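Local coordinates for protein carboxylic ester hydrolase (Aspergillus niger, PDB 7K4O) that is a serine esterase of the tannase family that probably cleaves galloyl esters of tannins, with gallic acid bound in its pocket, at residues S43-S47 against E48-S52; I100-G103 against D104-P108; F420-P423 against T424-I428. All blocks are in the same frame, centred on the assembly; numbering follows the deposited sequence.

Contact 1 of 3, residues S43-S47 against E48-S52; sequences SSVSS and EFYPS. With MAN (alpha-D-mannopyranose), chain B.
Val-45 meets the following strand with both its side chain and its carbonyl. One methyl, CG2, approaches the Tyr-50 ring obliquely and ends 4.3 Å from CE1, while on the backbone side Val-45 O receives a CA-H...O contact from Ser-52 CA at 3.4 Å. Ser-46 turns its CB away from the neighbouring strand as a whole, yet that carbon still lies 3.5 Å from Ser-52 OG. Its amide N donates to a water, which in turn donates to Tyr-50 OH from a position at the edge of the ring and in its plane. The phenol also bonds to Gln-105 O. These residues close the beta hairpin of strands 28-47 and 50-66 at the edge of the mixed sheet, where strand segments 43-47 and 50-52 run only roughly antiparallel, 136° between their directions. Near the turn, water stands in for part of the pairing: a second molecule accepts from Ser-47 N, donates to Tyr-50 O and also bonds Ser-52 OG. Ser-47 works with both atoms of its side chain. CB sits over one face of the Tyr-50 ring in a CH-pi contact, 3.4 Å from the centroid and 16° off the normal, displaced toward the phenol end. With OG anti to the backbone N (chi1 173°), the hydroxyl reaches forward past Glu-48 and accepts an almost straight bond of 2.9 Å from Phe-49 N, an ST turn that helps to bend the chain back. Ser-47 O is bonded by Gln-479 NE2, and the carboxylate of Glu-48 bonds Thr-468 beyond the hairpin. On the sugar side, Ser-52 N donates to mannose O3 at 3.0 Å, and the same mannose is also held by Gln-479 and Gly-509.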
ATOM      1  N   SER A  43      26.906   4.836   3.826  1.00 26.62           N
ATOM      2  CA  SER A  43      25.843   3.951   4.307  1.00 25.93           C
ATOM      3  C   SER A  43      25.420   3.009   3.195  1.00 27.34           C
ATOM      4  O   SER A  43      24.904   3.442   2.159  1.00 25.81           O
ATOM      5  CB  SER A  43      24.721   4.774   4.865  1.00 29.57           C
ATOM      6  OG  SER A  43      23.640   3.975   5.249  1.00 28.29           O
ATOM      7  N   SER A  44      25.537   1.710   3.433  1.00 28.58           N
ATOM      8  CA  SER A  44      25.086   0.668   2.488  0.62 27.91           C
ATOM      9  C   SER A  44      23.591   0.432   2.695  1.00 28.60           C
ATOM     10  O   SER A  44      23.204   0.192   3.839  1.00 29.95           O
ATOM     11  CB  SER A  44      25.875  -0.611   2.710  0.62 33.31           C
ATOM     12  OG  SER A  44      27.081  -0.501   1.989  0.62 32.81           O
ATOM     13  N   VAL A  45      22.811   0.537   1.635  1.00 26.73           N
ATOM     14  CA  VAL A  45      21.326   0.445   1.743  1.00 25.93           C
ATOM     15  C   VAL A  45      20.838  -0.525   0.697  1.00 25.28           C
ATOM     16  O   VAL A  45      21.448  -0.653  -0.377  1.00 25.85           O
ATOM     17  CB  VAL A  45      20.669   1.843   1.617  1.00 25.50           C
ATOM     18  CG1 VAL A  45      21.115   2.756   2.748  1.00 24.91           C
ATOM     19  CG2 VAL A  45      21.003   2.500   0.304  1.00 26.09           C
ATOM     20  N   SER A  46      19.699  -1.139   0.971  1.00 28.50           N
ATOM     21  CA  SER A  46      19.075  -2.111   0.067  1.00 28.44           C
ATOM     22  C   SER A  46      17.612  -2.249   0.483  1.00 27.39           C
ATOM     23  O   SER A  46      17.298  -2.051   1.652  1.00 27.83           O
ATOM     24  CB  SER A  46      19.783  -3.450   0.119  1.00 32.21           C
ATOM     25  OG  SER A  46      19.683  -3.972   1.425  1.00 34.69           O
ATOM     26  N   SER A  47      16.794  -2.645  -0.474  1.00 27.45           N
ATOM     27  CA  SER A  47      15.326  -2.729  -0.302  1.00 26.76           C
ATOM     28  C   SER A  47      14.788  -3.445  -1.501  1.00 24.91           C
ATOM     29  O   SER A  47      15.437  -3.438  -2.537  1.00 27.04           O
ATOM     30  CB  SER A  47      14.711  -1.308  -0.180  1.00 26.32           C
ATOM     31  OG  SER A  47      13.306  -1.369  -0.176  1.00 29.42           O
ATOM     32  N   GLU A  48      13.583  -3.979  -1.432  1.00 23.87           N
ATOM     33  CA  GLU A  48      12.904  -4.434  -2.653  1.00 23.74           C
ATOM     34  C   GLU A  48      12.390  -3.241  -3.479  1.00 23.46           C
ATOM     35  O   GLU A  48      11.964  -3.475  -4.603  1.00 25.67           O
ATOM     36  CB  GLU A  48      11.781  -5.392  -2.287  1.00 26.49           C
ATOM     37  CG  GLU A  48      12.329  -6.614  -1.524  1.00 30.39           C
ATOM     38  CD  GLU A  48      11.437  -7.846  -1.553  1.00 38.54           C
ATOM     39  OE1 GLU A  48      10.203  -7.683  -1.471  1.00 32.25           O
ATOM     40  OE2 GLU A  48      11.971  -8.959  -1.743  1.00 37.16           O
ATOM     41  N   PHE A  49      12.395  -2.033  -2.900  1.00 25.03           N
ATOM     42  CA  PHE A  49      11.800  -0.835  -3.568  1.00 26.71           C
ATOM     43  C   PHE A  49      12.839   0.041  -4.285  1.00 23.93           C
ATOM     44  O   PHE A  49      12.410   0.993  -4.954  1.00 24.88           O
ATOM     45  CB  PHE A  49      11.049   0.016  -2.554  1.00 25.76           C
ATOM     46  CG  PHE A  49       9.877  -0.737  -1.968  1.00 27.19           C
ATOM     47  CD1 PHE A  49       8.796  -1.030  -2.765  1.00 30.51           C
ATOM     48  CD2 PHE A  49       9.858  -1.088  -0.631  1.00 29.83           C
ATOM     49  CE1 PHE A  49       7.696  -1.708  -2.238  1.00 32.06           C
ATOM     50  CE2 PHE A  49       8.774  -1.785  -0.111  1.00 30.17           C
ATOM     51  CZ  PHE A  49       7.719  -2.103  -0.927  1.00 30.14           C
ATOM     52  N   TYR A  50      14.125  -0.192  -4.067  1.00 22.87           N
ATOM     53  CA  TYR A  50      15.189   0.578  -4.744  1.00 23.35           C
ATOM     54  C   TYR A  50      16.421  -0.297  -4.932  1.00 24.84           C
ATOM     55  O   TYR A  50      16.672  -1.218  -4.175  1.00 24.28           O
ATOM     56  CB  TYR A  50      15.484   1.886  -4.000  1.00 23.07           C
ATOM     57  CG  TYR A  50      15.668   1.807  -2.516  1.00 22.80           C
ATOM     58  CD1 TYR A  50      16.835   1.351  -1.925  1.00 22.77           C
ATOM     59  CD2 TYR A  50      14.627   2.169  -1.661  1.00 22.03           C
ATOM     60  CE1 TYR A  50      16.966   1.279  -0.553  1.00 23.07           C
ATOM     61  CE2 TYR A  50      14.786   2.163  -0.292  1.00 21.94           C
ATOM     62  CZ  TYR A  50      15.949   1.691   0.288  1.00 23.74           C
ATOM     63  OH  TYR A  50      16.108   1.619   1.655  1.00 24.13           O
ATOM     64  N   PRO A  51      17.217   0.009  -5.960  1.00 25.47           N
ATOM     65  CA  PRO A  51      18.481  -0.708  -6.159  1.00 27.65           C
ATOM     66  C   PRO A  51      19.439  -0.474  -5.000  1.00 26.76           C
ATOM     67  O   PRO A  51      19.401   0.562  -4.277  1.00 26.55           O
ATOM     68  CB  PRO A  51      19.044  -0.106  -7.448  1.00 29.70           C
ATOM     69  CG  PRO A  51      17.887   0.578  -8.113  1.00 30.14           C
ATOM     70  CD  PRO A  51      16.925   0.992  -7.006  1.00 25.15           C
ATOM     71  N   SER A  52      20.342  -1.448  -4.802  1.00 26.66           N
ATOM     72  CA  SER A  52      21.366  -1.341  -3.750  1.00 27.28           C
ATOM     73  C   SER A  52      22.297  -0.182  -4.040  1.00 26.48           C
ATOM     74  O   SER A  52      22.631   0.089  -5.215  1.00 28.40           O
ATOM     75  CB  SER A  52      22.092  -2.658  -3.572  1.00 32.31           C
ATOM     76  OG  SER A  52      21.121  -3.622  -3.137  1.00 34.40           O
TER
HETATM   77  C1  MAN B   6      22.256  -4.884  -9.299  1.00 45.91           C
HETATM   78  C2  MAN B   6      21.574  -3.946  -8.260  0.89 42.74           C
HETATM   79  C3  MAN B   6      20.441  -4.743  -7.620  0.57 39.21           C
HETATM   80  C4  MAN B   6      19.388  -5.171  -8.639  0.85 37.91           C
HETATM   81  C5  MAN B   6      20.087  -5.907  -9.798  1.00 40.84           C
HETATM   82  C6  MAN B   6      19.254  -6.082 -11.028  1.00 37.79           C
HETATM   83  O2  MAN B   6      21.026  -2.792  -8.909  0.92 36.25           O
HETATM   84  O3  MAN B   6      19.973  -3.884  -6.586  0.91 35.57           O
HETATM   85  O4  MAN B   6      18.454  -6.054  -8.012  0.85 31.84           O
HETATM   86  O5  MAN B   6      21.263  -5.214 -10.275  0.96 44.15           O
HETATM   87  O6  MAN B   6      19.966  -6.956 -12.051  0.91 36.98           O
HETATM   88  O   HOH W   1      18.021   0.377   3.343  1.00 35.71           O
HETATM   89  O   HOH W   2      18.293  -3.147  -3.014  1.00 27.09           O

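Contact 2 of 3, residues I100-G103 against D104-P108; sequences INSG and DQSLP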
ATOM      1  N   ILE A 100       3.049   6.222  10.374  1.00 20.62           N
ATOM      2  CA  ILE A 100       3.003   7.235   9.282  1.00 21.37           C
ATOM      3  C   ILE A 100       4.419   7.405   8.702  1.00 21.11           C
ATOM      4  O   ILE A 100       4.559   8.141   7.677  1.00 20.17           O
ATOM      5  CB  ILE A 100       2.448   8.556   9.808  1.00 21.00           C
ATOM      6  CG1 ILE A 100       2.007   9.447   8.647  1.00 20.47           C
ATOM      7  CG2 ILE A 100       3.407   9.255  10.769  1.00 21.10           C
ATOM      8  CD1 ILE A 100       1.200  10.646   9.094  1.00 24.64           C
ATOM      9  N   ASN A 101       5.406   6.725   9.255  1.00 21.45           N
ATOM     10  CA  ASN A 101       6.779   6.713   8.670  1.00 19.45           C
ATOM     11  C   ASN A 101       7.291   5.271   8.663  1.00 22.40           C
ATOM     12  O   ASN A 101       6.693   4.375   9.333  1.00 21.69           O
ATOM     13  CB  ASN A 101       7.716   7.619   9.443  1.00 19.82           C
ATOM     14  CG  ASN A 101       7.987   7.087  10.845  1.00 22.76           C
ATOM     15  OD1 ASN A 101       8.790   6.160  11.004  1.00 22.72           O
ATOM     16  ND2 ASN A 101       7.327   7.694  11.834  1.00 22.24           N
ATOM     17  N   SER A 102       8.360   5.019   7.900  1.00 21.52           N
ATOM     18  CA  SER A 102       8.920   3.667   7.753  1.00 21.08           C
ATOM     19  C   SER A 102      10.343   3.651   8.346  1.00 23.34           C
ATOM     20  O   SER A 102      11.187   2.894   7.830  1.00 24.44           O
ATOM     21  CB  SER A 102       8.861   3.223   6.355  1.00 23.83           C
ATOM     22  OG  SER A 102       7.540   2.953   5.920  1.00 23.49           O
ATOM     23  N   GLY A 103      10.625   4.483   9.338  1.00 25.92           N
ATOM     24  CA  GLY A 103      11.966   4.582   9.943  1.00 27.30           C
ATOM     25  C   GLY A 103      13.041   4.893   8.921  1.00 26.75           C
ATOM     26  O   GLY A 103      12.907   5.872   8.148  1.00 26.20           O
ATOM     27  N   ASP A 104      14.097   4.083   8.865  1.00 26.58           N
ATOM     28  CA  ASP A 104      15.216   4.355   7.926  0.59 26.45           C
ATOM     29  C   ASP A 104      14.987   3.632   6.605  1.00 25.98           C
ATOM     30  O   ASP A 104      15.943   3.574   5.777  1.00 28.11           O
ATOM     31  CB  ASP A 104      16.531   3.950   8.578  0.59 26.38           C
ATOM     32  CG  ASP A 104      16.951   4.871   9.705  0.59 28.66           C
ATOM     33  OD1 ASP A 104      16.333   5.938   9.876  0.59 32.65           O
ATOM     34  OD2 ASP A 104      17.888   4.482  10.440  0.59 38.26           O
ATOM     35  N   GLN A 105      13.846   2.982   6.484  1.00 24.74           N
ATOM     36  CA  GLN A 105      13.721   2.117   5.220  0.53 26.01           C
ATOM     37  C   GLN A 105      13.343   2.792   3.844  1.00 25.89           C
ATOM     38  O   GLN A 105      13.726   2.326   2.698  1.00 26.92           O
ATOM     39  CB  GLN A 105      12.741   0.984   5.509  0.53 30.16           C
ATOM     40  CG  GLN A 105      13.213   0.059   6.627  0.53 34.65           C
ATOM     41  CD  GLN A 105      14.619  -0.483   6.481  0.53 37.24           C
ATOM     42  OE1 GLN A 105      14.988  -1.027   5.454  0.53 41.51           O
ATOM     43  NE2 GLN A 105      15.436  -0.256   7.500  0.53 42.54           N
ATOM     44  N   SER A 106      12.637   3.929   3.906  1.00 23.52           N
ATOM     45  CA  SER A 106      12.221   4.593   2.638  1.00 21.02           C
ATOM     46  C   SER A 106      13.193   5.712   2.239  1.00 20.33           C
ATOM     47  O   SER A 106      13.375   5.914   1.007  1.00 20.52           O
ATOM     48  CB  SER A 106      10.800   5.139   2.691  1.00 23.46           C
ATOM     49  OG  SER A 106       9.867   4.109   2.895  1.00 26.12           O
ATOM     50  N   LEU A 107      13.686   6.472   3.193  1.00 20.88           N
ATOM     51  CA  LEU A 107      14.497   7.670   2.933  1.00 20.40           C
ATOM     52  C   LEU A 107      15.696   7.383   2.019  1.00 22.90           C
ATOM     53  O   LEU A 107      16.005   8.232   1.167  1.00 20.93           O
ATOM     54  CB  LEU A 107      14.952   8.339   4.226  1.00 20.40           C
ATOM     55  CG  LEU A 107      13.858   8.812   5.180  1.00 20.84           C
ATOM     56  CD1 LEU A 107      14.470   9.346   6.434  1.00 23.27           C
ATOM     57  CD2 LEU A 107      13.033   9.881   4.498  1.00 21.38           C
ATOM     58  N   PRO A 108      16.401   6.223   2.080  1.00 20.77           N
ATOM     59  CA  PRO A 108      17.545   6.020   1.171  1.00 21.96           C
ATOM     60  C   PRO A 108      17.149   6.078  -0.302  1.00 23.48           C
ATOM     61  O   PRO A 108      17.956   6.438  -1.138  1.00 21.44           O
ATOM     62  CB  PRO A 108      18.009   4.584   1.504  1.00 24.49           C
ATOM     63  CG  PRO A 108      17.601   4.406   2.986  1.00 23.73           C
ATOM     64  CD  PRO A 108      16.265   5.130   3.076  1.00 22.06           C
TER
HETATM   65  O   HOH W   3      11.745   5.812   5.799  1.00 23.47           O
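Ser-102 O accepts from Gln-105 N at 3.0 Å and closes a type II' beta turn in the loop between strand 89-93 and helix 108-111. The donor is tilted 33° from the carbonyl plane. Gly-103 takes the first corner with a positive phi (56°), a region that residues with a side chain seldom occupy. Asn-101 makes a second turn just before it: with its side chain swung between the backbone N and the carbonyl carbon (chi1 68°), OD1 uses a lone pair in the carbonyl plane to accept from Gly-103 N at 3.0 Å, an Asx turn. Its ND2 gives to Thr-120 O and Phe-127 O, so bonds at both ends of the buried amide fix its rotation. Ser-102 directs CB toward the residue just past the turn, 3.7 Å from Ser-106 OG, whereas its own hydroxyl bonds Gly-94 O. Gln-105 lays CB against Ser-102 O at 3.4 Å before its chain bends at chi2 and leads away. Inside the bend a water donates to Gly-103 O at 2.6 Å and accepts from Ser-106 N at 2.8 Å. The turn therefore rests on backbone amides and carbonyls, one asparagine and one water, with little apolar packing across it.

Contact 3 of 3, residues F420-P423 against T424-I428; sequences FSIP and TAASI. With GDE (3,4,5-trihydroxybenzoic acid), chain J.
This buried local contact begins a helix: Pro-423 and Ala-426 meet where the loop after strand 410-416 runs into helix 425-438. Ala-426 N donates to Pro-423 O at 2.9 Å, coming from well above the carbonyl plane (52° out of it) as the chain starts to coil. The methyl of Ala-426 points back toward the loop, with CB 3.2 Å from Pro-423 O. One step on, Ser-427 N bonds Thr-424 O at 3.1 Å. The turn is tied to the preceding strand by side chains, Thr-424 OG1 to Gly-416 O and Ser-427 OG to His-415. In an alpha/beta-hydrolase fold such a loop behind a strand commonly carries the catalytic acid. Here Asp-419, probably the acid of a triad with Ser-186 and His-465, accepts from the amides of both Ser-421 and Ile-422 through OD1, so two amides of its own loop hold the carboxylate. Ser-421 has its hydroxyl anti to the backbone N (chi1 -175°), which brings OG within 2.6 Å of gallate OAD, a meta hydroxyl of the ring, in a hydrogen bond. Ile-422 divides its branches between pocket and helix: CG1 lies 3.7 Å from gallate OAD, while CG2 makes a looser apolar contact with Ala-426 CB at 4.4 Å.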
ATOM      1  N   PHE A 420      -2.206 -10.890   0.182  1.00 23.36           N
ATOM      2  CA  PHE A 420      -3.035 -11.552   1.202  1.00 25.81           C
ATOM      3  C   PHE A 420      -3.541 -10.552   2.231  1.00 27.66           C
ATOM      4  O   PHE A 420      -4.223 -10.971   3.182  1.00 26.30           O
ATOM      5  CB  PHE A 420      -2.218 -12.615   1.942  1.00 27.76           C
ATOM      6  CG  PHE A 420      -0.936 -12.127   2.540  1.00 26.50           C
ATOM      7  CD1 PHE A 420      -0.907 -11.481   3.752  1.00 27.03           C
ATOM      8  CD2 PHE A 420       0.255 -12.230   1.817  1.00 28.41           C
ATOM      9  CE1 PHE A 420       0.286 -11.034   4.301  1.00 33.83           C
ATOM     10  CE2 PHE A 420       1.442 -11.754   2.353  1.00 31.12           C
ATOM     11  CZ  PHE A 420       1.461 -11.147   3.589  1.00 31.56           C
ATOM     12  N   SER A 421      -3.164  -9.275   2.075  1.00 24.96           N
ATOM     13  CA  SER A 421      -3.434  -8.250   3.114  1.00 24.89           C
ATOM     14  C   SER A 421      -4.422  -7.232   2.543  1.00 25.68           C
ATOM     15  O   SER A 421      -5.247  -6.754   3.307  1.00 24.21           O
ATOM     16  CB  SER A 421      -2.168  -7.644   3.629  1.00 27.06           C
ATOM     17  OG  SER A 421      -2.390  -6.749   4.710  1.00 26.15           O
ATOM     18  N   ILE A 422      -4.248  -6.851   1.277  1.00 25.85           N
ATOM     19  CA  ILE A 422      -5.151  -5.934   0.545  1.00 24.71           C
ATOM     20  C   ILE A 422      -5.507  -6.590  -0.747  1.00 24.67           C
ATOM     21  O   ILE A 422      -4.614  -6.878  -1.554  1.00 25.56           O
ATOM     22  CB  ILE A 422      -4.488  -4.560   0.337  1.00 24.73           C
ATOM     23  CG1 ILE A 422      -3.940  -4.033   1.669  1.00 27.78           C
ATOM     24  CG2 ILE A 422      -5.483  -3.644  -0.358  1.00 24.49           C
ATOM     25  CD1 ILE A 422      -3.344  -2.653   1.625  1.00 29.87           C
ATOM     26  N   PRO A 423      -6.806  -6.821  -1.031  1.00 24.00           N
ATOM     27  CA  PRO A 423      -7.182  -7.462  -2.275  1.00 25.63           C
ATOM     28  C   PRO A 423      -6.645  -6.711  -3.501  1.00 26.70           C
ATOM     29  O   PRO A 423      -6.856  -5.537  -3.636  1.00 23.27           O
ATOM     30  CB  PRO A 423      -8.698  -7.450  -2.256  1.00 25.41           C
ATOM     31  CG  PRO A 423      -9.021  -7.422  -0.808  1.00 24.80           C
ATOM     32  CD  PRO A 423      -7.982  -6.498  -0.187  1.00 24.06           C
ATOM     33  N   THR A 424      -6.023  -7.439  -4.433  1.00 24.59           N
ATOM     34  CA  THR A 424      -5.550  -6.807  -5.681  1.00 23.93           C
ATOM     35  C   THR A 424      -6.666  -6.053  -6.383  1.00 25.47           C
ATOM     36  O   THR A 424      -6.404  -4.970  -6.965  1.00 24.74           O
ATOM     37  CB  THR A 424      -4.908  -7.861  -6.606  1.00 23.41           C
ATOM     38  OG1 THR A 424      -4.076  -8.710  -5.815  1.00 25.07           O
ATOM     39  CG2 THR A 424      -4.127  -7.175  -7.712  1.00 25.03           C
ATOM     40  N   ALA A 425      -7.892  -6.599  -6.409  1.00 23.35           N
ATOM     41  CA  ALA A 425      -9.014  -5.954  -7.088  1.00 22.61           C
ATOM     42  C   ALA A 425      -9.332  -4.575  -6.483  1.00 21.28           C
ATOM     43  O   ALA A 425     -10.006  -3.799  -7.153  1.00 23.45           O
ATOM     44  CB  ALA A 425     -10.196  -6.899  -7.091  1.00 24.16           C
ATOM     45  N   ALA A 426      -8.903  -4.302  -5.264  1.00 22.52           N
ATOM     46  CA  ALA A 426      -9.154  -2.985  -4.622  1.00 22.87           C
ATOM     47  C   ALA A 426      -8.478  -1.886  -5.454  1.00 22.38           C
ATOM     48  O   ALA A 426      -9.054  -0.777  -5.515  1.00 23.94           O
ATOM     49  CB  ALA A 426      -8.694  -2.927  -3.231  1.00 23.45           C
ATOM     50  N   SER A 427      -7.331  -2.194  -6.048  1.00 21.53           N
ATOM     51  CA  SER A 427      -6.589  -1.174  -6.847  1.00 20.67           C
ATOM     52  C   SER A 427      -7.255  -0.985  -8.189  1.00 20.92           C
ATOM     53  O   SER A 427      -7.401   0.165  -8.639  1.00 22.14           O
ATOM     54  CB  SER A 427      -5.118  -1.530  -6.965  1.00 21.84           C
ATOM     55  OG  SER A 427      -4.440  -1.363  -5.732  1.00 22.82           O
ATOM     56  N   ILE A 428      -7.635  -2.070  -8.893  1.00 21.59           N
ATOM     57  CA  ILE A 428      -8.355  -1.916 -10.171  1.00 21.00           C
ATOM     58  C   ILE A 428      -9.591  -1.064  -9.945  1.00 21.56           C
ATOM     59  O   ILE A 428      -9.909  -0.182 -10.764  1.00 21.83           O
ATOM     60  CB  ILE A 428      -8.711  -3.304 -10.763  1.00 24.70           C
ATOM     61  CG1 ILE A 428      -7.521  -3.998 -11.434  1.00 23.35           C
ATOM     62  CG2 ILE A 428      -9.806  -3.117 -11.768  1.00 24.01           C
ATOM     63  CD1 ILE A 428      -6.448  -4.433 -10.543  1.00 23.03           C
TER
HETATM   64  OAA GDE J 603       0.411  -0.912   5.933  0.99 26.88           O
HETATM   65  OAB GDE J 603       0.681  -3.106   5.831  0.99 31.84           O
HETATM   66  OAC GDE J 603      -4.564  -0.461   7.160  0.96 23.14           O
HETATM   67  OAD GDE J 603      -4.103  -4.819   5.256  0.99 23.99           O
HETATM   68  OAE GDE J 603      -5.655  -2.904   6.293  0.90 22.20           O
HETATM   69  CAF GDE J 603      -2.319  -1.263   6.541  0.99 25.42           C
HETATM   70  CAG GDE J 603      -2.080  -3.489   5.569  0.95 24.79           C
HETATM   71  CAH GDE J 603      -0.056  -2.091   5.933  1.00 30.77           C
HETATM   72  CAI GDE J 603      -3.706  -1.456   6.639  1.00 24.04           C
HETATM   73  CAJ GDE J 603      -3.477  -3.701   5.702  0.99 25.67           C
HETATM   74  CAK GDE J 603      -1.547  -2.308   6.060  0.95 25.39           C
HETATM   75  CAL GDE J 603      -4.256  -2.691   6.200  0.94 24.98           C

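Overall arrangement
Contacts 1 and 2 are surface turns that touch each other, their centres about 12 Å apart: besides the Tyr-50 bond, Pro-108 packs against Tyr-50 and Val-45, so the hairpin tip rests on the start of helix 108-111 and, through Gln-105, on the loop before it. The touching residues of contact 3 are all buried, and its centre lies about 26 Å from that of contact 1 and 23 Å from that of contact 2. Waters bridge the backbone in both surface contacts, and sugars lie beside them: mannose at Ser-52, N-acetylglucosamine at Asp-104. In contact 3, Ser-421, Thr-424 and Ser-427 bond to gallate or to protein groups. Contacts 2 and 3 both follow strands of the central sheet, whereas contact 1 joins two of its strands.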